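Local coordinates for protein N-terminal acetyltransferase B complex subunit NAT3 (Candida albicans, PDB 5K04) that acts as the NAT3 subunit of the NatB complex, which probably transfers acetyl groups from acetyl-CoA to the N-terminal amino acids of proteins, at residues B[31-35]-B[57-61]; B[112-116]-B[150-156]. All blocks are in the same frame, centred on the assembly; numbering follows the deposited sequence.

In the fold
Both contacts are built on the central mixed sheet of this GNAT-family acetyltransferase. In contact 1 helix 29-38 packs across strand 53-65; in contact 2 the end of strand 108-114 meets the loop that leads into strand 156-162. Strand 70-80 lies between strands 53-65 and 108-114 in the sheet, so the contacts sit one intervening strand apart, with centres about 20 Å apart and nearest atoms about 7 Å apart. Both segments of contact 1 precede those of contact 2 in the sequence. The side chain of Val113 in contact 2 lies about 4 Å from the bound coenzyme A, that of Tyr57 in contact 1 farther off at about 8 Å, so the two parts of the sheet border the cofactor region at different distances.

Contact 1 of 2, residues B[31-35]-B[57-61]; sequences FYSQY and YMMAK
One methionine, Met59, meets three aromatic rings of helix segment 31-35, those of Phe31, Tyr32 and Tyr35, and no direct hydrogen bond joins the segments. This is helix-on-sheet packing in the GNAT fold: helix 29-38 lies across strand 53-65, the short axes 9.7 Å apart at closest and inclined by 68°. The sulfur makes a Met-aromatic contact at the edge of Tyr32, 4.9 Å from Met59 SD to the ring centroid and 74° off the ring normal. A bend at chi3 (60°) turns the methyl back toward the helix, where Met59 CE touches Tyr32 CD1 at 3.7 Å, lies over one face of Tyr35, offset toward the rim, and also meets Phe31 CE2. A flexible, unbranched thioether suits this place because its sulfur and methyl can address differently tilted rings. Within the helix, Tyr35 CE1 lies over one face of the Phe31 ring.

Tyrosine adds polar ends to this apolar layer. Tyr32 OH is hydrogen-bonded to Phe27 N and Tyr57 OH to Asn19 OD1, so both buried hydroxyls have partners, although they stand 4.1 Å from each other. Phe43 of neighbouring strand 43-48 packs against Tyr32, Tyr35 and Met59, so the cluster spans two adjacent strands of the sheet.

At the other end, the edge of Tyr35 meets the strand backbone, with Tyr35 CD2 3.5 Å from Ala60 O. The extended Lys61 chain crosses the phenol obliquely, its CD and CE methylenes passing Tyr35 OH, while its ammonium forms a salt bridge with Glu63. A water spans the two polar ends, 2.8 Å from Tyr35 OH and accepting a hydrogen bond from Lys61 NZ at 3.1 Å.

Contact 2 of 2, residues B[112-116]-B[150-156]; sequences FVKVT and IDDSVDA
Lys114 and Ala156 face each other as an antiparallel, non-hydrogen-bonded beta pair, where strand 108-114 ends and strand 156-162 begins. Beyond it, Val115 N donates to Asp155 O over 3.0 Å in a fairly straight bond (164° at the hydrogen), which extends the pairing one residue past the strand end.

Charge-assisted bonds come from Lys114, whose ammonium reaches two backbone carbonyls. Lys114 NZ lies 2.6 Å from Val154 O, in the carbonyl plane, and 3.1 Å from Asp152 O, above that group's plane. A bend at chi2 (-54°) curls lysine's long chain toward the loop. Asp152 OD1 is 4.3 Å from Lys114 NZ, too far for a salt bridge, but its charge would probably favour the ammonium.

The loop folds as a type I turn from Asp151 to Val154, its closing backbone bond weak, with an Asx turn at Asp151: Ser153 N and Ser153 OG both reach Asp151 OD1 from the same face of the carboxylate, OG at 2.6 Å.

Apolar contact is modest: Phe112 CB meets Ala156 CB at 4.2 Å. That small methyl also sits against the backbone oxygen Val113 O.

The Val113 side chain lies about 4 Å from bound coenzyme A and from its binding residues Asn117 and Tyr124. Strand 130-135 flanks strand 156-162 on its other side, where Ala156 bonds to Val135 through the backbone and Asp155 forms a salt bridge with Arg134.

Contact 1 of 2, residues B[31-35]-B[57-61]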
ATOM      1  N   PHE B  31     -14.392   2.420   3.712  1.00 43.13           N
ATOM      2  CA  PHE B  31     -14.813   2.196   5.090  1.00 42.87           C
ATOM      3  C   PHE B  31     -13.851   2.870   6.073  1.00 33.85           C
ATOM      4  O   PHE B  31     -14.276   3.588   6.985  1.00 26.46           O
ATOM      5  CB  PHE B  31     -14.901   0.685   5.323  1.00 39.23           C
ATOM      6  CG  PHE B  31     -15.511   0.289   6.628  1.00 39.96           C
ATOM      7  CD1 PHE B  31     -16.886   0.387   6.825  1.00 47.11           C
ATOM      8  CD2 PHE B  31     -14.723  -0.240   7.648  1.00 43.63           C
ATOM      9  CE1 PHE B  31     -17.467  -0.005   8.033  1.00 52.41           C
ATOM     10  CE2 PHE B  31     -15.296  -0.642   8.861  1.00 43.26           C
ATOM     11  CZ  PHE B  31     -16.671  -0.523   9.053  1.00 43.57           C
ATOM     12  N   TYR B  32     -12.548   2.640   5.898  1.00 34.60           N
ATOM     13  CA  TYR B  32     -11.541   3.341   6.690  1.00 42.56           C
ATOM     14  C   TYR B  32     -11.686   4.847   6.577  1.00 41.21           C
ATOM     15  O   TYR B  32     -11.657   5.563   7.583  1.00 22.94           O
ATOM     16  CB  TYR B  32     -10.148   2.940   6.235  1.00 40.06           C
ATOM     17  CG  TYR B  32      -9.803   1.538   6.591  1.00 44.44           C
ATOM     18  CD1 TYR B  32      -9.753   1.139   7.925  1.00 37.43           C
ATOM     19  CD2 TYR B  32      -9.529   0.602   5.595  1.00 38.48           C
ATOM     20  CE1 TYR B  32      -9.429  -0.155   8.255  1.00 39.66           C
ATOM     21  CE2 TYR B  32      -9.210  -0.681   5.909  1.00 41.46           C
ATOM     22  CZ  TYR B  32      -9.149  -1.065   7.231  1.00 40.79           C
ATOM     23  OH  TYR B  32      -8.815  -2.365   7.509  1.00 32.94           O
ATOM     24  N   SER B  33     -11.794   5.346   5.345  1.00 43.33           N
ATOM     25  CA  SER B  33     -11.843   6.787   5.130  1.00 43.12           C
ATOM     26  C   SER B  33     -13.122   7.392   5.708  1.00 40.37           C
ATOM     27  O   SER B  33     -13.116   8.544   6.161  1.00 30.04           O
ATOM     28  CB  SER B  33     -11.732   7.091   3.635  1.00 34.00           C
ATOM     29  OG  SER B  33     -12.920   6.674   2.984  1.00 28.68           O
ATOM     30  N   GLN B  34     -14.218   6.632   5.688  1.00 45.82           N
ATOM     31  CA  GLN B  34     -15.473   7.076   6.292  1.00 44.59           C
ATOM     32  C   GLN B  34     -15.316   7.322   7.786  1.00 39.68           C
ATOM     33  O   GLN B  34     -15.832   8.310   8.319  1.00 30.98           O
ATOM     34  CB  GLN B  34     -16.579   6.032   6.047  1.00 44.28           C
ATOM     35  CG  GLN B  34     -17.908   6.374   6.725  1.00 47.31           C
ATOM     36  CD  GLN B  34     -18.916   5.209   6.785  1.00 53.21           C
ATOM     37  OE1 GLN B  34     -18.552   4.030   6.805  1.00 44.95           O
ATOM     38  NE2 GLN B  34     -20.194   5.558   6.824  1.00 56.28           N
ATOM     39  N   TYR B  35     -14.639   6.411   8.490  1.00 40.37           N
ATOM     40  CA  TYR B  35     -14.405   6.619   9.913  1.00 44.35           C
ATOM     41  C   TYR B  35     -13.511   7.825  10.154  1.00 36.86           C
ATOM     42  O   TYR B  35     -13.748   8.602  11.085  1.00 23.44           O
ATOM     43  CB  TYR B  35     -13.814   5.353  10.529  1.00 43.39           C
ATOM     44  CG  TYR B  35     -14.900   4.363  10.888  1.00 38.76           C
ATOM     45  CD1 TYR B  35     -15.699   3.792   9.902  1.00 37.03           C
ATOM     46  CD2 TYR B  35     -15.139   4.013  12.206  1.00 37.46           C
ATOM     47  CE1 TYR B  35     -16.707   2.886  10.222  1.00 40.97           C
ATOM     48  CE2 TYR B  35     -16.138   3.116  12.541  1.00 37.10           C
ATOM     49  CZ  TYR B  35     -16.914   2.559  11.548  1.00 37.25           C
ATOM     50  OH  TYR B  35     -17.908   1.688  11.881  1.00 22.68           O
ATOM     51  N   TYR B  57      -4.680  -0.783  16.657  1.00 40.96           N
ATOM     52  CA  TYR B  57      -5.523   0.377  16.416  1.00 42.80           C
ATOM     53  C   TYR B  57      -6.939   0.123  16.915  1.00 38.17           C
ATOM     54  O   TYR B  57      -7.349  -1.015  17.157  1.00 23.28           O
ATOM     55  CB  TYR B  57      -5.547   0.792  14.931  1.00 39.95           C
ATOM     56  CG  TYR B  57      -5.987  -0.277  13.932  1.00 35.30           C
ATOM     57  CD1 TYR B  57      -7.330  -0.484  13.633  1.00 37.41           C
ATOM     58  CD2 TYR B  57      -5.041  -1.041  13.257  1.00 34.78           C
ATOM     59  CE1 TYR B  57      -7.717  -1.451  12.706  1.00 39.53           C
ATOM     60  CE2 TYR B  57      -5.401  -1.998  12.344  1.00 36.92           C
ATOM     61  CZ  TYR B  57      -6.738  -2.205  12.060  1.00 39.52           C
ATOM     62  OH  TYR B  57      -7.063  -3.170  11.136  1.00 28.22           O
ATOM     63  N   MET B  58      -7.656   1.239  17.089  1.00 38.63           N
ATOM     64  CA  MET B  58      -9.063   1.286  17.454  1.00 36.25           C
ATOM     65  C   MET B  58      -9.824   2.082  16.399  1.00 33.99           C
ATOM     66  O   MET B  58      -9.398   3.176  16.013  1.00 19.87           O
ATOM     67  CB  MET B  58      -9.259   1.938  18.827  1.00 43.33           C
ATOM     68  CG  MET B  58     -10.591   2.651  18.955  1.00 41.16           C
ATOM     69  SD  MET B  58     -11.929   1.503  18.923  1.00 14.81           S
ATOM     70  CE  MET B  58     -11.440   0.678  20.359  1.00 28.06           C
ATOM     71  N   MET B  59     -10.917   1.499  15.898  1.00 42.02           N
ATOM     72  CA  MET B  59     -11.891   2.187  15.065  1.00 39.68           C
ATOM     73  C   MET B  59     -13.197   2.153  15.830  1.00 38.94           C
ATOM     74  O   MET B  59     -13.720   1.072  16.117  1.00 23.61           O
ATOM     75  CB  MET B  59     -12.067   1.528  13.691  1.00 39.80           C
ATOM     76  CG  MET B  59     -10.777   1.299  12.918  1.00 37.75           C
ATOM     77  SD  MET B  59     -11.007   0.206  11.542  1.00 15.58           S
ATOM     78  CE  MET B  59     -12.178   1.196  10.762  1.00 22.97           C
ATOM     79  N   ALA B  60     -13.700   3.325  16.190  1.00 45.79           N
ATOM     80  CA  ALA B  60     -14.979   3.439  16.858  1.00 44.60           C
ATOM     81  C   ALA B  60     -15.777   4.563  16.200  1.00 41.29           C
ATOM     82  O   ALA B  60     -15.258   5.340  15.394  1.00 25.62           O
ATOM     83  CB  ALA B  60     -14.803   3.684  18.367  1.00 34.01           C
ATOM     84  N   LYS B  61     -17.052   4.651  16.567  1.00 42.84           N
ATOM     85  CA  LYS B  61     -17.933   5.675  16.023  1.00 40.25           C
ATOM     86  C   LYS B  61     -18.964   6.048  17.076  1.00 36.74           C
ATOM     87  O   LYS B  61     -19.088   5.389  18.115  1.00 26.25           O
ATOM     88  CB  LYS B  61     -18.627   5.194  14.741  1.00 40.71           C
ATOM     89  CG  LYS B  61     -19.388   3.866  14.899  1.00 43.28           C
ATOM     90  CD  LYS B  61     -20.408   3.651  13.778  1.00 40.84           C
ATOM     91  CE  LYS B  61     -20.870   2.206  13.760  1.00 41.64           C
ATOM     92  NZ  LYS B  61     -21.855   1.955  12.684  1.00 55.37           N
TER
HETATM   93  O   HOH W   1     -20.084   1.338  10.234  1.00 33.07           O

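Contact 2 of 2, residues B[112-116]-B[150-156]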
ATOM      1  N   PHE B 112     -20.043  -5.536  19.393  1.00 45.48           N
ATOM      2  CA  PHE B 112     -20.517  -6.867  19.057  1.00 40.57           C
ATOM      3  C   PHE B 112     -19.376  -7.848  19.235  1.00 40.79           C
ATOM      4  O   PHE B 112     -18.280  -7.626  18.716  1.00 36.04           O
ATOM      5  CB  PHE B 112     -21.032  -6.935  17.622  1.00 41.33           C
ATOM      6  CG  PHE B 112     -22.235  -6.061  17.359  1.00 46.83           C
ATOM      7  CD1 PHE B 112     -23.334  -6.081  18.202  1.00 51.16           C
ATOM      8  CD2 PHE B 112     -22.269  -5.238  16.253  1.00 43.52           C
ATOM      9  CE1 PHE B 112     -24.434  -5.299  17.956  1.00 51.44           C
ATOM     10  CE2 PHE B 112     -23.372  -4.447  15.992  1.00 52.06           C
ATOM     11  CZ  PHE B 112     -24.459  -4.477  16.854  1.00 57.32           C
ATOM     12  N   VAL B 113     -19.641  -8.925  19.969  1.00 46.43           N
ATOM     13  CA  VAL B 113     -18.749 -10.073  20.079  1.00 50.00           C
ATOM     14  C   VAL B 113     -19.535 -11.307  19.661  1.00 47.00           C
ATOM     15  O   VAL B 113     -20.686 -11.489  20.081  1.00 42.55           O
ATOM     16  CB  VAL B 113     -18.186 -10.231  21.510  1.00 58.63           C
ATOM     17  CG1 VAL B 113     -17.457 -11.538  21.659  1.00 56.33           C
ATOM     18  CG2 VAL B 113     -17.217  -9.115  21.806  1.00 64.70           C
ATOM     19  N   LYS B 114     -18.930 -12.142  18.823  1.00 47.34           N
ATOM     20  CA  LYS B 114     -19.600 -13.371  18.429  1.00 51.83           C
ATOM     21  C   LYS B 114     -19.817 -14.254  19.651  1.00 50.75           C
ATOM     22  O   LYS B 114     -19.022 -14.254  20.593  1.00 41.93           O
ATOM     23  CB  LYS B 114     -18.796 -14.116  17.362  1.00 53.21           C
ATOM     24  CG  LYS B 114     -18.733 -13.413  16.000  1.00 57.69           C
ATOM     25  CD  LYS B 114     -20.131 -13.102  15.478  1.00 62.49           C
ATOM     26  CE  LYS B 114     -20.111 -12.624  14.035  1.00 64.35           C
ATOM     27  NZ  LYS B 114     -21.471 -12.165  13.613  1.00 70.02           N
ATOM     28  N   VAL B 115     -20.928 -14.994  19.630  1.00 58.43           N
ATOM     29  CA  VAL B 115     -21.341 -15.838  20.753  1.00 54.20           C
ATOM     30  C   VAL B 115     -20.287 -16.896  21.076  1.00 54.47           C
ATOM     31  O   VAL B 115     -20.157 -17.330  22.230  1.00 48.42           O
ATOM     32  CB  VAL B 115     -22.720 -16.457  20.422  1.00 60.39           C
ATOM     33  CG1 VAL B 115     -22.975 -17.712  21.228  1.00 77.73           C
ATOM     34  CG2 VAL B 115     -23.844 -15.417  20.664  1.00 52.20           C
ATOM     35  N   THR B 116     -19.507 -17.310  20.077  1.00 53.08           N
ATOM     36  CA  THR B 116     -18.466 -18.313  20.240  1.00 54.70           C
ATOM     37  C   THR B 116     -17.151 -17.724  20.721  1.00 48.20           C
ATOM     38  O   THR B 116     -16.217 -18.475  21.014  1.00 44.46           O
ATOM     39  CB  THR B 116     -18.233 -19.026  18.913  1.00 53.56           C
ATOM     40  OG1 THR B 116     -18.146 -18.049  17.868  1.00 45.36           O
ATOM     41  CG2 THR B 116     -19.376 -19.986  18.626  1.00 54.95           C
ATOM     42  N   ILE B 150     -14.302 -13.552   9.067  1.00 63.08           N
ATOM     43  CA  ILE B 150     -15.248 -13.932  10.106  1.00 59.66           C
ATOM     44  C   ILE B 150     -16.591 -14.230   9.459  1.00 62.02           C
ATOM     45  O   ILE B 150     -17.031 -13.506   8.561  1.00 60.18           O
ATOM     46  CB  ILE B 150     -15.367 -12.830  11.176  1.00 63.28           C
ATOM     47  CG1 ILE B 150     -13.971 -12.480  11.718  1.00 67.62           C
ATOM     48  CG2 ILE B 150     -16.276 -13.299  12.304  1.00 59.48           C
ATOM     49  CD1 ILE B 150     -13.919 -11.255  12.628  1.00 65.56           C
ATOM     50  N   ASP B 151     -17.222 -15.323   9.897  1.00 68.50           N
ATOM     51  CA  ASP B 151     -18.598 -15.666   9.524  1.00 69.83           C
ATOM     52  C   ASP B 151     -19.547 -14.699  10.229  1.00 67.38           C
ATOM     53  O   ASP B 151     -19.806 -14.830  11.428  1.00 58.63           O
ATOM     54  CB  ASP B 151     -18.894 -17.114   9.912  1.00 63.89           C
ATOM     55  CG  ASP B 151     -20.179 -17.645   9.311  1.00 60.40           C
ATOM     56  OD1 ASP B 151     -20.900 -16.889   8.627  1.00 62.00           O
ATOM     57  OD2 ASP B 151     -20.464 -18.844   9.516  1.00 63.10           O
ATOM     58  N   ASP B 152     -20.070 -13.715   9.493  1.00 75.00           N
ATOM     59  CA  ASP B 152     -20.967 -12.730  10.098  1.00 81.12           C
ATOM     60  C   ASP B 152     -22.368 -13.273  10.361  1.00 73.22           C
ATOM     61  O   ASP B 152     -23.150 -12.602  11.045  1.00 70.12           O
ATOM     62  CB  ASP B 152     -21.057 -11.481   9.216  1.00 91.29           C
ATOM     63  CG  ASP B 152     -19.832 -10.601   9.330  1.00 96.98           C
ATOM     64  OD1 ASP B 152     -19.106 -10.732  10.339  1.00 98.39           O
ATOM     65  OD2 ASP B 152     -19.593  -9.783   8.416  1.00101.95           O
ATOM     66  N   SER B 153     -22.696 -14.458   9.838  1.00 69.10           N
ATOM     67  CA  SER B 153     -23.959 -15.135  10.108  1.00 67.22           C
ATOM     68  C   SER B 153     -24.043 -15.720  11.516  1.00 71.47           C
ATOM     69  O   SER B 153     -25.140 -16.095  11.946  1.00 71.80           O
ATOM     70  CB  SER B 153     -24.173 -16.254   9.088  1.00 63.00           C
ATOM     71  OG  SER B 153     -23.361 -17.382   9.374  1.00 58.54           O
ATOM     72  N   VAL B 154     -22.925 -15.806  12.242  1.00 70.40           N
ATOM     73  CA  VAL B 154     -22.965 -16.273  13.623  1.00 64.06           C
ATOM     74  C   VAL B 154     -23.545 -15.188  14.520  1.00 59.70           C
ATOM     75  O   VAL B 154     -23.216 -13.998  14.393  1.00 50.47           O
ATOM     76  CB  VAL B 154     -21.564 -16.686  14.105  1.00 54.98           C
ATOM     77  CG1 VAL B 154     -21.580 -17.003  15.605  1.00 48.25           C
ATOM     78  CG2 VAL B 154     -21.040 -17.869  13.300  1.00 48.53           C
ATOM     79  N   ASP B 155     -24.422 -15.601  15.435  1.00 61.51           N
ATOM     80  CA  ASP B 155     -25.017 -14.684  16.393  1.00 60.73           C
ATOM     81  C   ASP B 155     -23.938 -13.929  17.162  1.00 55.59           C
ATOM     82  O   ASP B 155     -22.806 -14.398  17.326  1.00 36.19           O
ATOM     83  CB  ASP B 155     -25.910 -15.441  17.381  1.00 61.90           C
ATOM     84  CG  ASP B 155     -27.160 -16.011  16.733  1.00 60.08           C
ATOM     85  OD1 ASP B 155     -27.232 -16.047  15.480  1.00 58.40           O
ATOM     86  OD2 ASP B 155     -28.068 -16.419  17.491  1.00 50.71           O
ATOM     87  N   ALA B 156     -24.304 -12.751  17.655  1.00 57.19           N
ATOM     88  CA  ALA B 156     -23.392 -11.944  18.443  1.00 54.65           C
ATOM     89  C   ALA B 156     -24.054 -11.506  19.742  1.00 48.26           C
ATOM     90  O   ALA B 156     -25.282 -11.522  19.891  1.00 36.82           O
ATOM     91  CB  ALA B 156     -22.914 -10.718  17.667  1.00 50.91           C
TER